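Local coordinates for protein Cap5O (PDB 3OJO) that acts as an NAD-dependent UDP-N-acetyl-mannosamine dehydrogenase in the capsular polysaccharide biosynthesis of Staphylococcus aureus, at residues S84-I89 / K192-T197; Y301-T306 / Y341-Q346; P60-V65 / K168-L173. One frame throughout, in Å; residues are numbered along the deposited sequence.

Contact 1. Residues S84-I89 / K192-T197; sequences SDVFII and KRVYRT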
loop_
_atom_site.group_PDB
_atom_site.type_symbol
_atom_site.label_atom_id
_atom_site.label_comp_id
_atom_site.label_asym_id
_atom_site.label_seq_id
_atom_site.Cartn_x
_atom_site.Cartn_y
_atom_site.Cartn_z
ATOM N N SER B 84 -13.229 -29.607 29.769
ATOM C CA SER B 84 -11.849 -29.647 29.279
ATOM C C SER B 84 -10.963 -28.598 29.965
ATOM O O SER B 84 -11.477 -27.679 30.607
ATOM C CB SER B 84 -11.842 -29.429 27.765
ATOM O OG SER B 84 -10.545 -29.589 27.216
ATOM N N ASP B 85 -9.635 -28.729 29.814
ATOM C CA ASP B 85 -8.684 -27.774 30.378
ATOM C C ASP B 85 -8.512 -26.595 29.422
ATOM O O ASP B 85 -8.383 -25.446 29.865
ATOM C CB ASP B 85 -7.313 -28.444 30.600
ATOM C CG ASP B 85 -7.305 -29.651 31.525
ATOM O OD1 ASP B 85 -7.953 -29.585 32.608
ATOM O OD2 ASP B 85 -6.610 -30.629 31.206
ATOM N N VAL B 86 -8.470 -26.897 28.101
ATOM C CA VAL B 86 -8.276 -25.928 27.027
ATOM C C VAL B 86 -9.391 -26.099 26.014
ATOM O O VAL B 86 -9.759 -27.227 25.678
ATOM C CB VAL B 86 -6.887 -26.080 26.337
ATOM C CG1 VAL B 86 -6.603 -24.919 25.382
ATOM C CG2 VAL B 86 -5.756 -26.234 27.344
ATOM N N PHE B 87 -9.902 -24.971 25.504
ATOM C CA PHE B 87 -10.891 -24.941 24.436
ATOM C C PHE B 87 -10.355 -24.060 23.316
ATOM O O PHE B 87 -9.930 -22.940 23.564
ATOM C CB PHE B 87 -12.228 -24.398 24.914
ATOM C CG PHE B 87 -12.931 -25.204 25.973
ATOM C CD1 PHE B 87 -13.870 -26.170 25.624
ATOM C CD2 PHE B 87 -12.703 -24.956 27.324
ATOM C CE1 PHE B 87 -14.560 -26.883 26.611
ATOM C CE2 PHE B 87 -13.378 -25.684 28.312
ATOM C CZ PHE B 87 -14.310 -26.634 27.950
ATOM N N ILE B 88 -10.335 -24.589 22.093
ATOM C CA ILE B 88 -9.893 -23.858 20.916
ATOM C C ILE B 88 -11.079 -23.691 19.956
ATOM O O ILE B 88 -11.604 -24.690 19.461
ATOM C CB ILE B 88 -8.654 -24.497 20.213
ATOM C CG1 ILE B 88 -7.437 -24.554 21.158
ATOM C CG2 ILE B 88 -8.329 -23.720 18.925
ATOM C CD1 ILE B 88 -6.232 -25.236 20.655
ATOM N N ILE B 89 -11.477 -22.430 19.681
ATOM C CA ILE B 89 -12.534 -22.136 18.714
ATOM C C ILE B 89 -11.849 -21.908 17.358
ATOM O O ILE B 89 -11.034 -20.984 17.215
ATOM C CB ILE B 89 -13.428 -20.960 19.168
ATOM C CG1 ILE B 89 -14.188 -21.336 20.463
ATOM C CG2 ILE B 89 -14.393 -20.513 18.053
ATOM C CD1 ILE B 89 -14.446 -20.198 21.405
ATOM N N LYS B 192 1.025 -19.723 25.807
ATOM C CA LYS B 192 2.359 -20.292 25.574
ATOM C C LYS B 192 2.413 -21.737 26.044
ATOM O O LYS B 192 3.007 -22.577 25.368
ATOM C CB LYS B 192 3.454 -19.491 26.304
ATOM C CG LYS B 192 3.653 -18.049 25.814
ATOM C CD LYS B 192 5.052 -17.523 26.117
ATOM C CE LYS B 192 5.276 -17.202 27.573
ATOM N NZ LYS B 192 6.688 -16.836 27.865
ATOM N N ARG B 193 1.763 -22.023 27.199
ATOM C CA ARG B 193 1.695 -23.359 27.797
ATOM C C ARG B 193 1.074 -24.370 26.814
ATOM O O ARG B 193 1.605 -25.476 26.614
ATOM C CB ARG B 193 0.911 -23.313 29.130
ATOM C CG ARG B 193 1.801 -23.338 30.371
ATOM C CD ARG B 193 1.045 -22.963 31.631
ATOM N NE ARG B 193 1.579 -21.728 32.212
ATOM C CZ ARG B 193 0.863 -20.834 32.890
ATOM N NH1 ARG B 193 -0.440 -21.024 33.086
ATOM N NH2 ARG B 193 1.440 -19.736 33.366
ATOM N N VAL B 194 -0.017 -23.935 26.152
ATOM C CA VAL B 194 -0.768 -24.751 25.197
ATOM C C VAL B 194 0.048 -25.074 23.951
ATOM O O VAL B 194 0.272 -26.245 23.652
ATOM C CB VAL B 194 -2.166 -24.154 24.904
ATOM C CG1 VAL B 194 -2.911 -24.969 23.851
ATOM C CG2 VAL B 194 -2.985 -24.056 26.181
ATOM N N TYR B 195 0.550 -24.045 23.278
ATOM C CA TYR B 195 1.323 -24.188 22.043
ATOM C C TYR B 195 2.712 -24.794 22.164
ATOM O O TYR B 195 3.197 -25.403 21.206
ATOM C CB TYR B 195 1.294 -22.886 21.236
ATOM C CG TYR B 195 -0.096 -22.592 20.710
ATOM C CD1 TYR B 195 -0.875 -21.579 21.266
ATOM C CD2 TYR B 195 -0.668 -23.379 19.710
ATOM C CE1 TYR B 195 -2.170 -21.332 20.812
ATOM C CE2 TYR B 195 -1.964 -23.141 19.252
ATOM C CZ TYR B 195 -2.704 -22.108 19.794
ATOM O OH TYR B 195 -3.978 -21.873 19.331
ATOM N N ARG B 196 3.315 -24.689 23.358
ATOM C CA ARG B 196 4.645 -25.225 23.693
ATOM C C ARG B 196 4.751 -26.739 23.397
ATOM O O ARG B 196 5.856 -27.231 23.160
ATOM C CB ARG B 196 4.944 -24.953 25.175
ATOM C CG ARG B 196 6.412 -24.673 25.494
ATOM C CD ARG B 196 6.582 -23.870 26.783
ATOM N NE ARG B 196 6.046 -24.558 27.965
ATOM C CZ ARG B 196 5.401 -23.955 28.961
ATOM N NH1 ARG B 196 5.209 -22.640 28.939
ATOM N NH2 ARG B 196 4.947 -24.660 29.988
ATOM N N THR B 197 3.580 -27.440 23.372
ATOM C CA THR B 197 3.372 -28.871 23.111
ATOM C C THR B 197 4.059 -29.350 21.831
ATOM O O THR B 197 4.616 -30.446 21.827
ATOM C CB THR B 197 1.839 -29.184 23.109
ATOM O OG1 THR B 197 1.223 -28.658 24.293
ATOM C CG2 THR B 197 1.514 -30.688 22.985
#
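Val86 and Val194 run past each other in opposite directions, so that their branches interleave along the flanks. Val194 CG2 sits over the fork of Val86, 3.7 Å from Val86 CG2 and 3.8 Å from Val86 CG1. The other branch, Val194 CG1, approaches one methyl of that fork, at 4.0 Å from Val86 CG1. The two valines have the same first torsion, CG1 anti to the backbone N (chi1 -170° in Val86, 177° in Val194). Two residues further along the strand, Ile88 also points at the helix, and its tip meets the far end of Tyr195, with Ile88 CD1 4.3 Å from Tyr195 OH. The CB of Tyr195 does not aim at the strand; the length of the side chain brings the hydroxyl across, where it is hydrogen-bonded to Glu128, so the phenol keeps a polar partner within a largely buried, apolar contact. This is the strand-against-helix layer of a Rossmann-type NAD-binding domain. Strand 86-89 runs parallel between strands 13-17 and 124-127, and helix 185-195 covers one face of the sheet, with Val194 and Tyr195 also resting on Ile126. Alternation along the strand sends Phe87 and Ile89 to the other face, against helix 106-115. The Ile88 side chain lies about 6 Å from the side chain of Ile22, an NAD-binding residue. Just past the valine pair, Thr197 OG1 donates to Val194 O over 2.7 Å, tilted 24° from the carbonyl plane.

Contact 2. Residues Y301-T306 / Y341-Q346; sequences YVVDTT and YELLNQ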
loop_
_atom_site.group_PDB
_atom_site.type_symbol
_atom_site.label_atom_id
_atom_site.label_comp_id
_atom_site.label_asym_id
_atom_site.label_seq_id
_atom_site.Cartn_x
_atom_site.Cartn_y
_atom_site.Cartn_z
ATOM N N TYR B 301 -15.854 -4.997 -14.711
ATOM C CA TYR B 301 -14.827 -4.480 -15.619
ATOM C C TYR B 301 -14.354 -5.592 -16.574
ATOM O O TYR B 301 -14.175 -5.342 -17.767
ATOM C CB TYR B 301 -13.644 -3.861 -14.824
ATOM C CG TYR B 301 -12.518 -3.356 -15.699
ATOM C CD1 TYR B 301 -12.588 -2.107 -16.302
ATOM C CD2 TYR B 301 -11.409 -4.154 -15.974
ATOM C CE1 TYR B 301 -11.582 -1.661 -17.151
ATOM C CE2 TYR B 301 -10.390 -3.712 -16.809
ATOM C CZ TYR B 301 -10.481 -2.465 -17.394
ATOM O OH TYR B 301 -9.473 -2.048 -18.223
ATOM N N VAL B 302 -14.149 -6.813 -16.042
ATOM C CA VAL B 302 -13.738 -8.007 -16.796
ATOM C C VAL B 302 -14.878 -8.401 -17.764
ATOM O O VAL B 302 -14.615 -8.649 -18.944
ATOM C CB VAL B 302 -13.317 -9.162 -15.838
ATOM C CG1 VAL B 302 -13.161 -10.498 -16.561
ATOM C CG2 VAL B 302 -12.034 -8.804 -15.096
ATOM N N VAL B 303 -16.135 -8.405 -17.269
ATOM C CA VAL B 303 -17.333 -8.717 -18.051
ATOM C C VAL B 303 -17.485 -7.713 -19.230
ATOM O O VAL B 303 -17.668 -8.147 -20.368
ATOM C CB VAL B 303 -18.604 -8.838 -17.147
ATOM C CG1 VAL B 303 -19.887 -8.914 -17.973
ATOM C CG2 VAL B 303 -18.506 -10.047 -16.209
ATOM N N ASP B 304 -17.343 -6.398 -18.965
ATOM C CA ASP B 304 -17.427 -5.351 -19.982
ATOM C C ASP B 304 -16.333 -5.519 -21.040
ATOM O O ASP B 304 -16.594 -5.323 -22.230
ATOM C CB ASP B 304 -17.381 -3.949 -19.333
ATOM C CG ASP B 304 -16.983 -2.825 -20.285
ATOM O OD1 ASP B 304 -17.804 -2.478 -21.173
ATOM O OD2 ASP B 304 -15.827 -2.325 -20.173
ATOM N N THR B 305 -15.121 -5.904 -20.613
ATOM C CA THR B 305 -13.991 -6.145 -21.522
ATOM C C THR B 305 -14.276 -7.386 -22.393
ATOM O O THR B 305 -14.001 -7.364 -23.597
ATOM C CB THR B 305 -12.682 -6.226 -20.737
ATOM O OG1 THR B 305 -12.552 -5.055 -19.926
ATOM C CG2 THR B 305 -11.474 -6.360 -21.630
ATOM N N THR B 306 -14.854 -8.438 -21.779
ATOM C CA THR B 306 -15.228 -9.690 -22.428
ATOM C C THR B 306 -16.276 -9.413 -23.508
ATOM O O THR B 306 -16.073 -9.811 -24.656
ATOM C CB THR B 306 -15.643 -10.734 -21.355
ATOM O OG1 THR B 306 -14.503 -11.036 -20.541
ATOM C CG2 THR B 306 -16.202 -12.033 -21.952
ATOM N N TYR B 341 -18.211 -15.579 -13.906
ATOM C CA TYR B 341 -18.878 -16.716 -14.561
ATOM C C TYR B 341 -20.398 -16.575 -14.506
ATOM O O TYR B 341 -21.057 -16.686 -15.522
ATOM C CB TYR B 341 -18.415 -18.050 -13.928
ATOM C CG TYR B 341 -19.292 -19.245 -14.249
ATOM C CD1 TYR B 341 -19.201 -19.891 -15.480
ATOM C CD2 TYR B 341 -20.243 -19.706 -13.335
ATOM C CE1 TYR B 341 -20.029 -20.969 -15.794
ATOM C CE2 TYR B 341 -21.076 -20.781 -13.639
ATOM C CZ TYR B 341 -20.959 -21.415 -14.864
ATOM O OH TYR B 341 -21.768 -22.477 -15.153
ATOM N N GLU B 342 -20.916 -16.311 -13.323
ATOM C CA GLU B 342 -22.317 -16.115 -13.004
ATOM C C GLU B 342 -22.899 -14.882 -13.753
ATOM O O GLU B 342 -24.043 -14.939 -14.205
ATOM C CB GLU B 342 -22.415 -15.979 -11.472
ATOM C CG GLU B 342 -23.768 -15.645 -10.874
ATOM C CD GLU B 342 -23.753 -15.300 -9.390
ATOM O OE1 GLU B 342 -22.652 -15.247 -8.787
ATOM O OE2 GLU B 342 -24.856 -15.094 -8.828
ATOM N N LEU B 343 -22.116 -13.779 -13.868
ATOM C CA LEU B 343 -22.491 -12.541 -14.569
ATOM C C LEU B 343 -22.522 -12.809 -16.052
ATOM O O LEU B 343 -23.425 -12.334 -16.744
ATOM C CB LEU B 343 -21.487 -11.389 -14.295
ATOM C CG LEU B 343 -21.626 -10.618 -12.982
ATOM C CD1 LEU B 343 -20.395 -9.764 -12.734
ATOM C CD2 LEU B 343 -22.897 -9.783 -12.951
ATOM N N LEU B 344 -21.533 -13.557 -16.534
ATOM C CA LEU B 344 -21.447 -13.936 -17.933
ATOM C C LEU B 344 -22.604 -14.890 -18.288
ATOM O O LEU B 344 -23.193 -14.765 -19.367
ATOM C CB LEU B 344 -20.082 -14.575 -18.249
ATOM C CG LEU B 344 -18.870 -13.666 -18.398
ATOM C CD1 LEU B 344 -17.688 -14.456 -18.876
ATOM C CD2 LEU B 344 -19.129 -12.503 -19.352
ATOM N N ASN B 345 -22.935 -15.830 -17.371
ATOM C CA ASN B 345 -24.032 -16.785 -17.537
ATOM C C ASN B 345 -25.362 -16.035 -17.619
ATOM O O ASN B 345 -26.155 -16.322 -18.518
ATOM C CB ASN B 345 -24.058 -17.812 -16.399
ATOM C CG ASN B 345 -24.889 -19.034 -16.705
ATOM O OD1 ASN B 345 -26.124 -18.993 -16.736
ATOM N ND2 ASN B 345 -24.224 -20.148 -16.946
ATOM N N GLN B 346 -25.585 -15.060 -16.708
ATOM C CA GLN B 346 -26.776 -14.214 -16.672
ATOM C C GLN B 346 -26.907 -13.411 -17.973
ATOM O O GLN B 346 -28.000 -13.335 -18.544
ATOM C CB GLN B 346 -26.717 -13.273 -15.462
ATOM C CG GLN B 346 -27.861 -12.284 -15.429
ATOM C CD GLN B 346 -28.413 -12.032 -14.054
ATOM O OE1 GLN B 346 -27.686 -11.685 -13.120
ATOM N NE2 GLN B 346 -29.724 -12.159 -13.935
#
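Val303 and Thr306 meet Leu343 and Leu344 with no flat group between them; the tyrosine rings of both segments lie away from this interface. The Tyr301 ring carries Thr305 OG1 over one face, 4.0 Å above the plane and offset toward the rim, and its side chain also touches Tyr422. On the second helix, the Tyr341 ring turns from the interface and meets that of Phe338 with the planes at about 50°, among Leu323, Val352 and Ala354. The interface itself is aliphatic. Val303 divides its two branches between neighbouring leucines: CG2 crosses Leu343 at about a right angle, 3.8 Å from Leu343 CB, while CG1, anti to the backbone N (chi1 170°), slides alongside Leu344 and reaches Leu344 CD2 at 3.9 Å. That same methyl, Leu344 CD2, is shared with the next turn, where Thr306 CG2 comes across it at 3.9 Å. The rotation of Thr306 separates its two natures. Its methyl is offered to the leucine, and its hydroxyl folds back on its own helix, with Thr306 OG1 donating to Val302 O over 2.9 Å from above the carbonyl plane. Val302 O thus accepts from both the amide and the hydroxyl of Thr306, which gives this buried OG1 a partner. The axes of the two short helical segments pass 10.1 Å apart, with 44° between their N-to-C directions. Beneath them lies the parallel sheet: Thr306 and Leu344 both touch Val318 and Leu379. Such helices side by side over a sheet are characteristic of a Rossmann-like alpha/beta domain: helix 286-312 leads into strand 317-321, and helix 336-346, in the probable UDP-binding part, forms the beta-alpha-beta crossover to strand 351-355.

Contact 3. Residues P60-V65 / K168-L173; sequences PGLQEV and KILEEL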
loop_
_atom_site.group_PDB
_atom_site.type_symbol
_atom_site.label_atom_id
_atom_site.label_comp_id
_atom_site.label_asym_id
_atom_site.label_seq_id
_atom_site.Cartn_x
_atom_site.Cartn_y
_atom_site.Cartn_z
ATOM N N PRO B 60 -2.847 -33.937 1.698
ATOM C CA PRO B 60 -1.937 -35.096 1.571
ATOM C C PRO B 60 -1.230 -35.458 2.867
ATOM O O PRO B 60 -0.734 -34.582 3.576
ATOM C CB PRO B 60 -0.865 -34.611 0.605
ATOM C CG PRO B 60 -1.115 -33.163 0.352
ATOM C CD PRO B 60 -2.550 -32.919 0.672
ATOM N N GLY B 61 -1.143 -36.743 3.123
ATOM C CA GLY B 61 -0.466 -37.275 4.296
ATOM C C GLY B 61 -1.213 -37.218 5.607
ATOM O O GLY B 61 -0.807 -37.886 6.557
ATOM N N LEU B 62 -2.314 -36.443 5.674
ATOM C CA LEU B 62 -3.082 -36.273 6.912
ATOM C C LEU B 62 -3.841 -37.521 7.321
ATOM O O LEU B 62 -3.857 -37.852 8.512
ATOM C CB LEU B 62 -3.986 -35.021 6.872
ATOM C CG LEU B 62 -4.537 -34.523 8.222
ATOM C CD1 LEU B 62 -3.457 -33.836 9.057
ATOM C CD2 LEU B 62 -5.743 -33.584 8.028
ATOM N N GLN B 63 -4.432 -38.233 6.346
ATOM C CA GLN B 63 -5.177 -39.486 6.567
ATOM C C GLN B 63 -4.349 -40.496 7.372
ATOM O O GLN B 63 -4.876 -41.114 8.299
ATOM C CB GLN B 63 -5.600 -40.092 5.217
ATOM C CG GLN B 63 -6.396 -41.393 5.305
ATOM C CD GLN B 63 -7.714 -41.252 6.020
ATOM O OE1 GLN B 63 -7.887 -41.770 7.121
ATOM N NE2 GLN B 63 -8.670 -40.557 5.405
ATOM N N GLU B 64 -3.038 -40.613 7.038
ATOM C CA GLU B 64 -2.046 -41.477 7.677
ATOM C C GLU B 64 -1.838 -41.086 9.133
ATOM O O GLU B 64 -1.788 -41.955 9.996
ATOM C CB GLU B 64 -0.723 -41.296 6.929
ATOM C CG GLU B 64 0.281 -42.429 7.035
ATOM C CD GLU B 64 1.377 -42.363 5.986
ATOM O OE1 GLU B 64 1.187 -41.673 4.954
ATOM O OE2 GLU B 64 2.437 -42.989 6.209
ATOM N N VAL B 65 -1.717 -39.774 9.406
ATOM C CA VAL B 65 -1.511 -39.216 10.752
ATOM C C VAL B 65 -2.774 -39.415 11.566
ATOM O O VAL B 65 -2.691 -39.847 12.722
ATOM C CB VAL B 65 -1.067 -37.729 10.722
ATOM C CG1 VAL B 65 -0.556 -37.290 12.089
ATOM C CG2 VAL B 65 -0.001 -37.488 9.659
ATOM N N LYS B 168 1.153 -28.436 3.212
ATOM C CA LYS B 168 2.170 -28.409 4.270
ATOM C C LYS B 168 1.575 -28.001 5.612
ATOM O O LYS B 168 2.289 -27.386 6.408
ATOM C CB LYS B 168 3.319 -27.425 3.898
ATOM C CG LYS B 168 4.137 -27.799 2.663
ATOM C CD LYS B 168 5.010 -29.039 2.912
ATOM C CE LYS B 168 4.915 -30.073 1.825
ATOM N NZ LYS B 168 5.204 -31.429 2.361
ATOM N N ILE B 169 0.280 -28.321 5.863
ATOM C CA ILE B 169 -0.460 -27.923 7.084
ATOM C C ILE B 169 0.231 -28.268 8.387
ATOM O O ILE B 169 0.459 -27.364 9.195
ATOM C CB ILE B 169 -1.976 -28.313 7.096
ATOM C CG1 ILE B 169 -2.772 -27.539 6.016
ATOM C CG2 ILE B 169 -2.583 -28.078 8.485
ATOM C CD1 ILE B 169 -4.186 -28.126 5.689
ATOM N N LEU B 170 0.543 -29.563 8.602
ATOM C CA LEU B 170 1.188 -30.022 9.834
ATOM C C LEU B 170 2.557 -29.416 10.045
ATOM O O LEU B 170 2.836 -28.949 11.152
ATOM C CB LEU B 170 1.234 -31.555 9.958
ATOM C CG LEU B 170 -0.111 -32.303 10.079
ATOM C CD1 LEU B 170 0.124 -33.779 10.367
ATOM C CD2 LEU B 170 -1.045 -31.674 11.122
ATOM N N GLU B 171 3.400 -29.380 8.992
ATOM C CA GLU B 171 4.729 -28.759 9.114
ATOM C C GLU B 171 4.572 -27.285 9.446
ATOM O O GLU B 171 5.138 -26.829 10.442
ATOM C CB GLU B 171 5.685 -29.009 7.909
ATOM C CG GLU B 171 5.048 -29.431 6.592
ATOM C CD GLU B 171 4.702 -30.902 6.405
ATOM O OE1 GLU B 171 5.626 -31.745 6.492
ATOM O OE2 GLU B 171 3.523 -31.202 6.101
ATOM N N GLU B 172 3.682 -26.585 8.704
ATOM C CA GLU B 172 3.348 -25.173 8.913
ATOM C C GLU B 172 2.883 -24.905 10.364
ATOM O O GLU B 172 3.306 -23.945 10.953
ATOM C CB GLU B 172 2.305 -24.744 7.877
ATOM C CG GLU B 172 1.763 -23.335 8.033
ATOM C CD GLU B 172 2.392 -22.273 7.158
ATOM O OE1 GLU B 172 3.546 -22.466 6.710
ATOM O OE2 GLU B 172 1.742 -21.221 6.955
ATOM N N LEU B 173 2.082 -25.792 10.947
ATOM C CA LEU B 173 1.568 -25.689 12.309
ATOM C C LEU B 173 2.687 -25.719 13.367
ATOM O O LEU B 173 2.600 -25.001 14.357
ATOM C CB LEU B 173 0.586 -26.859 12.512
ATOM C CG LEU B 173 -0.726 -26.671 13.306
ATOM C CD1 LEU B 173 -1.532 -25.473 12.833
ATOM C CD2 LEU B 173 -1.585 -27.917 13.177
#
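Leu62, Val65 and Leu170 join the opening turns of two helices, 62-71 and 169-175, in the Rossmann-type NAD-binding domain. Gly61 and Lys168 hold the two N-cap positions, and Leu62 and Val65 of the first helix and Leu170 of the second point toward each other. Both helices also lean on helix 23-32, which follows the glycine-rich turn that probably forms the dinucleotide-binding motif: Val65 touches Ile28 and Lys32, and Leu170 touches Met29. The junction lies near the cofactor without lining it, the Leu62 side chain being about 11 Å from the bound NAD. On helix 169-175, Glu172 touches a bound pyridine-2,6-dicarboxylic acid, while the Leu170 side chain stays about 13 Å from one. A backbone amide at the start of that helix, Ile169 N, is hydrogen-bonded to Glu59, which stands just ahead of the other segment and so adds a polar link between the two helix starts. Leu170 is the shared piece, reaching across with CG beside its backbone N (chi1 -65°) and an extended second torsion. Its contact with Val65 is tip to tip: Leu170 CD1 points into the valine, at 3.8 Å from Val65 CG2 and 4.0 Å from Val65 CG1. Leu62 instead comes in at about a right angle. With CG anti to the backbone N (chi1 -164°), its CD1 is laid against the branch point of Leu170 and not against one end. Leu62 CD1 is accordingly equidistant from three atoms, 3.8 Å from each of Leu170 CG, CD1 and CD2.

From the N terminus the chain first passes 60-65 and 84-89, one half each of contacts 3 and 1. Segment 168-173 then closes contact 3 and 192-197 closes contact 1, each over 102 intervening residues, so the two loops cross. Both belong to the NAD-binding domain: contact 1 fixes a late helix on the central part of the sheet, whereas contact 3 joins two helix starts, its centre 19 Å away and its nearest atoms about 6 Å. Contact 2 opens later, in series, closing a short loop of 34 residues in the C-terminal alpha/beta part, on the opposite side of the chain's centre, about 47 Å from contact 1 between centres.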